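MoaD/ThiS family protein (Mycobacterium tuberculosis, PDB 6JBZ) probably acts as a small ubiquitin-like sulfur carrier that supplies the dithiolene sulfur in molybdenum cofactor biosynthesis. Local coordinates at residues B[9-17]-B[28-36]. Residues are numbered along the deposited sequence; the frame is centred on the assembly and turned at random.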
ATOM      1  N   ALA B   9      -2.000  59.182  -9.176  1.00 48.43           N
ATOM      2  CA  ALA B   9      -3.188  58.352  -9.272  1.00 55.61           C
ATOM      3  C   ALA B   9      -3.093  57.143  -8.327  1.00 57.72           C
ATOM      4  O   ALA B   9      -3.144  57.278  -7.121  1.00 58.50           O
ATOM      5  CB  ALA B   9      -3.414  57.921 -10.722  1.00 37.29           C
ATOM      6  N   GLY B  10      -2.932  55.965  -8.891  1.00 46.00           N
ATOM      7  CA  GLY B  10      -2.703  54.781  -8.132  1.00 42.02           C
ATOM      8  C   GLY B  10      -3.855  53.854  -7.948  1.00 47.13           C
ATOM      9  O   GLY B  10      -4.989  54.244  -7.960  1.00 47.47           O
ATOM     10  N   ILE B  11      -3.515  52.601  -7.735  1.00 35.91           N
ATOM     11  CA  ILE B  11      -4.483  51.595  -7.460  1.00 33.93           C
ATOM     12  C   ILE B  11      -4.060  50.844  -6.236  1.00 39.18           C
ATOM     13  O   ILE B  11      -2.922  50.812  -5.877  1.00 37.62           O
ATOM     14  CB  ILE B  11      -4.636  50.632  -8.616  1.00 34.92           C
ATOM     15  CG1 ILE B  11      -3.315  50.015  -8.974  1.00 34.17           C
ATOM     16  CG2 ILE B  11      -5.184  51.351  -9.805  1.00 36.20           C
ATOM     17  CD1 ILE B  11      -3.459  48.677  -9.628  1.00 35.65           C
ATOM     18  N   GLN B  12      -5.028  50.246  -5.595  1.00 34.80           N
ATOM     19  CA  GLN B  12      -4.815  49.513  -4.394  1.00 32.51           C
ATOM     20  C   GLN B  12      -5.122  48.080  -4.695  1.00 34.27           C
ATOM     21  O   GLN B  12      -6.062  47.793  -5.367  1.00 36.31           O
ATOM     22  CB  GLN B  12      -5.751  50.039  -3.350  1.00 33.12           C
ATOM     23  CG  GLN B  12      -5.239  49.928  -1.946  1.00 46.56           C
ATOM     24  CD  GLN B  12      -6.183  50.560  -0.976  1.00 48.16           C
ATOM     25  OE1 GLN B  12      -6.825  51.527  -1.303  1.00 53.95           O
ATOM     26  NE2 GLN B  12      -6.270  50.021   0.209  1.00 43.41           N
ATOM     27  N   VAL B  13      -4.282  47.181  -4.239  1.00 29.30           N
ATOM     28  CA  VAL B  13      -4.530  45.770  -4.388  1.00 32.54           C
ATOM     29  C   VAL B  13      -4.354  45.075  -3.062  1.00 32.97           C
ATOM     30  O   VAL B  13      -3.711  45.570  -2.197  1.00 33.81           O
ATOM     31  CB  VAL B  13      -3.611  45.105  -5.422  1.00 35.65           C
ATOM     32  CG1 VAL B  13      -3.827  45.662  -6.798  1.00 29.09           C
ATOM     33  CG2 VAL B  13      -2.174  45.181  -5.005  1.00 30.36           C
ATOM     34  N   THR B  14      -4.970  43.927  -2.920  1.00 31.08           N
ATOM     35  CA  THR B  14      -4.789  43.128  -1.750  1.00 27.76           C
ATOM     36  C   THR B  14      -3.872  41.974  -2.038  1.00 32.54           C
ATOM     37  O   THR B  14      -4.137  41.205  -2.896  1.00 31.22           O
ATOM     38  CB  THR B  14      -6.101  42.547  -1.270  1.00 32.38           C
ATOM     39  OG1 THR B  14      -7.006  43.600  -0.993  1.00 38.19           O
ATOM     40  CG2 THR B  14      -5.890  41.795  -0.027  1.00 28.28           C
ATOM     41  N   VAL B  15      -2.776  41.888  -1.308  1.00 28.10           N
ATOM     42  CA  VAL B  15      -1.938  40.697  -1.253  1.00 30.40           C
ATOM     43  C   VAL B  15      -2.413  39.807  -0.107  1.00 31.72           C
ATOM     44  O   VAL B  15      -2.471  40.255   1.032  1.00 32.56           O
ATOM     45  CB  VAL B  15      -0.435  41.033  -1.038  1.00 30.25           C
ATOM     46  CG1 VAL B  15       0.387  39.755  -0.885  1.00 30.74           C
ATOM     47  CG2 VAL B  15       0.097  41.880  -2.171  1.00 33.19           C
ATOM     48  N   ARG B  16      -2.770  38.562  -0.410  1.00 31.62           N
ATOM     49  CA  ARG B  16      -2.971  37.551   0.624  1.00 31.88           C
ATOM     50  C   ARG B  16      -1.775  36.602   0.683  1.00 30.83           C
ATOM     51  O   ARG B  16      -1.422  35.970  -0.310  1.00 34.29           O
ATOM     52  CB  ARG B  16      -4.249  36.765   0.375  1.00 29.86           C
ATOM     53  CG  ARG B  16      -5.465  37.632   0.257  1.00 34.62           C
ATOM     54  CD  ARG B  16      -6.720  36.797   0.288  1.00 39.33           C
ATOM     55  NE  ARG B  16      -6.671  35.702  -0.682  1.00 43.86           N
ATOM     56  CZ  ARG B  16      -7.564  34.715  -0.731  1.00 44.65           C
ATOM     57  NH1 ARG B  16      -8.577  34.695   0.127  1.00 33.67           N
ATOM     58  NH2 ARG B  16      -7.448  33.746  -1.636  1.00 46.14           N
ATOM     59  N   TYR B  17      -1.152  36.517   1.853  1.00 32.00           N
ATOM     60  CA  TYR B  17       0.032  35.688   2.061  1.00 29.54           C
ATOM     61  C   TYR B  17      -0.314  34.316   2.640  1.00 30.72           C
ATOM     62  O   TYR B  17      -1.259  34.202   3.408  1.00 30.65           O
ATOM     63  CB  TYR B  17       0.990  36.372   3.013  1.00 28.25           C
ATOM     64  CG  TYR B  17       1.654  37.632   2.515  1.00 36.50           C
ATOM     65  CD1 TYR B  17       2.712  37.568   1.617  1.00 34.23           C
ATOM     66  CD2 TYR B  17       1.267  38.887   2.993  1.00 30.99           C
ATOM     67  CE1 TYR B  17       3.336  38.704   1.187  1.00 33.77           C
ATOM     68  CE2 TYR B  17       1.899  40.035   2.566  1.00 27.76           C
ATOM     69  CZ  TYR B  17       2.933  39.938   1.664  1.00 33.28           C
ATOM     70  OH  TYR B  17       3.587  41.069   1.224  1.00 35.14           O
ATOM     71  N   GLY B  28      -1.304  38.219   7.300  1.00 32.93           N
ATOM     72  CA  GLY B  28      -2.018  37.351   6.375  1.00 29.07           C
ATOM     73  C   GLY B  28      -2.462  38.075   5.116  1.00 34.17           C
ATOM     74  O   GLY B  28      -2.738  37.446   4.082  1.00 32.25           O
ATOM     75  N   SER B  29      -2.543  39.403   5.203  1.00 33.31           N
ATOM     76  CA  SER B  29      -2.809  40.210   4.024  1.00 32.77           C
ATOM     77  C   SER B  29      -2.330  41.641   4.192  1.00 36.97           C
ATOM     78  O   SER B  29      -2.094  42.102   5.311  1.00 36.33           O
ATOM     79  CB  SER B  29      -4.298  40.206   3.676  1.00 32.26           C
ATOM     80  OG  SER B  29      -5.003  41.102   4.501  1.00 34.43           O
ATOM     81  N   GLU B  30      -2.204  42.332   3.058  1.00 36.55           N
ATOM     82  CA  GLU B  30      -1.698  43.697   2.993  1.00 31.68           C
ATOM     83  C   GLU B  30      -2.393  44.399   1.834  1.00 33.64           C
ATOM     84  O   GLU B  30      -2.494  43.827   0.750  1.00 32.40           O
ATOM     85  CB  GLU B  30      -0.181  43.679   2.797  1.00 33.10           C
ATOM     86  CG  GLU B  30       0.561  45.001   2.949  1.00 33.33           C
ATOM     87  CD  GLU B  30       2.084  44.818   2.869  1.00 37.77           C
ATOM     88  OE1 GLU B  30       2.553  43.711   2.515  1.00 43.90           O
ATOM     89  OE2 GLU B  30       2.831  45.769   3.167  1.00 41.07           O
ATOM     90  N   LYS B  31      -2.906  45.608   2.054  1.00 33.75           N
ATOM     91  CA  LYS B  31      -3.353  46.436   0.937  1.00 31.65           C
ATOM     92  C   LYS B  31      -2.160  47.225   0.418  1.00 31.48           C
ATOM     93  O   LYS B  31      -1.514  47.941   1.167  1.00 32.78           O
ATOM     94  CB  LYS B  31      -4.480  47.365   1.354  1.00 32.80           C
ATOM     95  CG  LYS B  31      -5.853  46.737   1.260  1.00 41.67           C
ATOM     96  CD  LYS B  31      -6.806  47.373   2.255  1.00 50.46           C
ATOM     97  CE  LYS B  31      -8.219  46.829   2.111  1.00 60.14           C
ATOM     98  NZ  LYS B  31      -9.135  47.437   3.121  1.00 64.80           N
ATOM     99  N   VAL B  32      -1.848  47.073  -0.858  1.00 30.53           N
ATOM    100  CA  VAL B  32      -0.672  47.721  -1.436  1.00 30.22           C
ATOM    101  C   VAL B  32      -1.089  48.739  -2.502  1.00 28.19           C
ATOM    102  O   VAL B  32      -1.906  48.431  -3.364  1.00 33.32           O
ATOM    103  CB  VAL B  32       0.284  46.678  -2.064  1.00 31.49           C
ATOM    104  CG1 VAL B  32       1.603  47.323  -2.504  1.00 27.70           C
ATOM    105  CG2 VAL B  32       0.525  45.531  -1.093  1.00 29.54           C
ATOM    106  N   THR B  33      -0.543  49.950  -2.440  1.00 28.63           N
ATOM    107  CA  THR B  33      -0.828  50.967  -3.455  1.00 29.83           C
ATOM    108  C   THR B  33       0.246  51.014  -4.551  1.00 28.99           C
ATOM    109  O   THR B  33       1.435  51.116  -4.276  1.00 29.07           O
ATOM    110  CB  THR B  33      -0.956  52.359  -2.834  1.00 31.30           C
ATOM    111  OG1 THR B  33      -2.118  52.406  -2.007  1.00 32.29           O
ATOM    112  CG2 THR B  33      -1.086  53.420  -3.929  1.00 33.65           C
ATOM    113  N   LEU B  34      -0.180  50.933  -5.800  1.00 28.66           N
ATOM    114  CA  LEU B  34       0.746  51.031  -6.916  1.00 28.46           C
ATOM    115  C   LEU B  34       0.239  52.013  -7.977  1.00 31.62           C
ATOM    116  O   LEU B  34      -0.912  52.446  -7.945  1.00 32.74           O
ATOM    117  CB  LEU B  34       0.965  49.660  -7.543  1.00 28.64           C
ATOM    118  CG  LEU B  34       1.226  48.455  -6.648  1.00 27.13           C
ATOM    119  CD1 LEU B  34       0.004  47.583  -6.631  1.00 30.03           C
ATOM    120  CD2 LEU B  34       2.423  47.669  -7.142  1.00 25.52           C
ATOM    121  N   ARG B  35       1.112  52.366  -8.911  1.00 33.15           N
ATOM    122  CA  ARG B  35       0.733  53.136 -10.082  1.00 28.60           C
ATOM    123  C   ARG B  35      -0.334  52.382 -10.842  1.00 35.35           C
ATOM    124  O   ARG B  35      -0.405  51.159 -10.734  1.00 41.96           O
ATOM    125  CB  ARG B  35       1.945  53.376 -10.976  1.00 30.43           C
ATOM    126  CG  ARG B  35       2.333  52.164 -11.803  1.00 32.83           C
ATOM    127  CD  ARG B  35       3.626  52.391 -12.559  1.00 31.01           C
ATOM    128  NE  ARG B  35       3.974  51.245 -13.395  1.00 37.44           N
ATOM    129  CZ  ARG B  35       3.473  51.009 -14.609  1.00 38.63           C
ATOM    130  NH1 ARG B  35       2.587  51.836 -15.149  1.00 36.44           N
ATOM    131  NH2 ARG B  35       3.860  49.942 -15.289  1.00 32.17           N
ATOM    132  N   SER B  36      -1.185  53.087 -11.583  1.00 38.31           N
ATOM    133  CA  SER B  36      -2.097  52.405 -12.505  1.00 36.52           C
ATOM    134  C   SER B  36      -1.293  51.618 -13.524  1.00 33.93           C
ATOM    135  O   SER B  36      -0.312  52.125 -14.077  1.00 36.33           O
ATOM    136  CB  SER B  36      -3.018  53.391 -13.228  1.00 34.96           C
ATOM    137  OG  SER B  36      -4.078  53.812 -12.386  1.00 47.54           O
TER
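Tyr17 and Glu30 meet at the edge of the tyrosine ring: the phenol OH bonds to carboxylate OE1, 3.1 Å from OH to OE1, with OE1 lying in the ring plane and the carboxylate turned 41° from it. Glu30 reaches that far because its chain is fully extended, with CG trans to the backbone N (chi1 -170°). Its other oxygen, OE2, forms a salt bridge with Arg50 of helix 40-50, so the two carboxylate oxygens have different partners. Over the centre of one ring face stands CG1 of Val15, 3.6 Å above the plane. The other branch of Val15, CG2, touches Val32 CG2 at 3.8 Å, and farther along Val13 CG2 meets Leu34 CD1 at 3.6 Å, those two side chains crossing at about a right angle. These are the first two strands of the ubiquitin-like (beta-grasp) fold, an antiparallel pair joined here through helix 19-25; helix 40-50 lies over this side, Leu43 against Val32 and Leu34, Leu47 against Tyr17 and Glu30. Paired backbone bonds join Ile11 to Leu34, Val13 to Val32 and Val15 to Glu30. At the Tyr17 end the geometry changes: Tyr17 N approaches Gly28 O at 2.9 Å from 47° above the carbonyl plane, away from a lone pair. On the opposite face of the sheet, the Gln12 amide lies against the aliphatic part of Lys31, its NE2 3.4 Å from Lys31 CD, while Lys31 runs alongside Thr14, pointing the same way. Arg16, also on this face, turns its guanidinium to Asp84 of the adjoining strand 82-86.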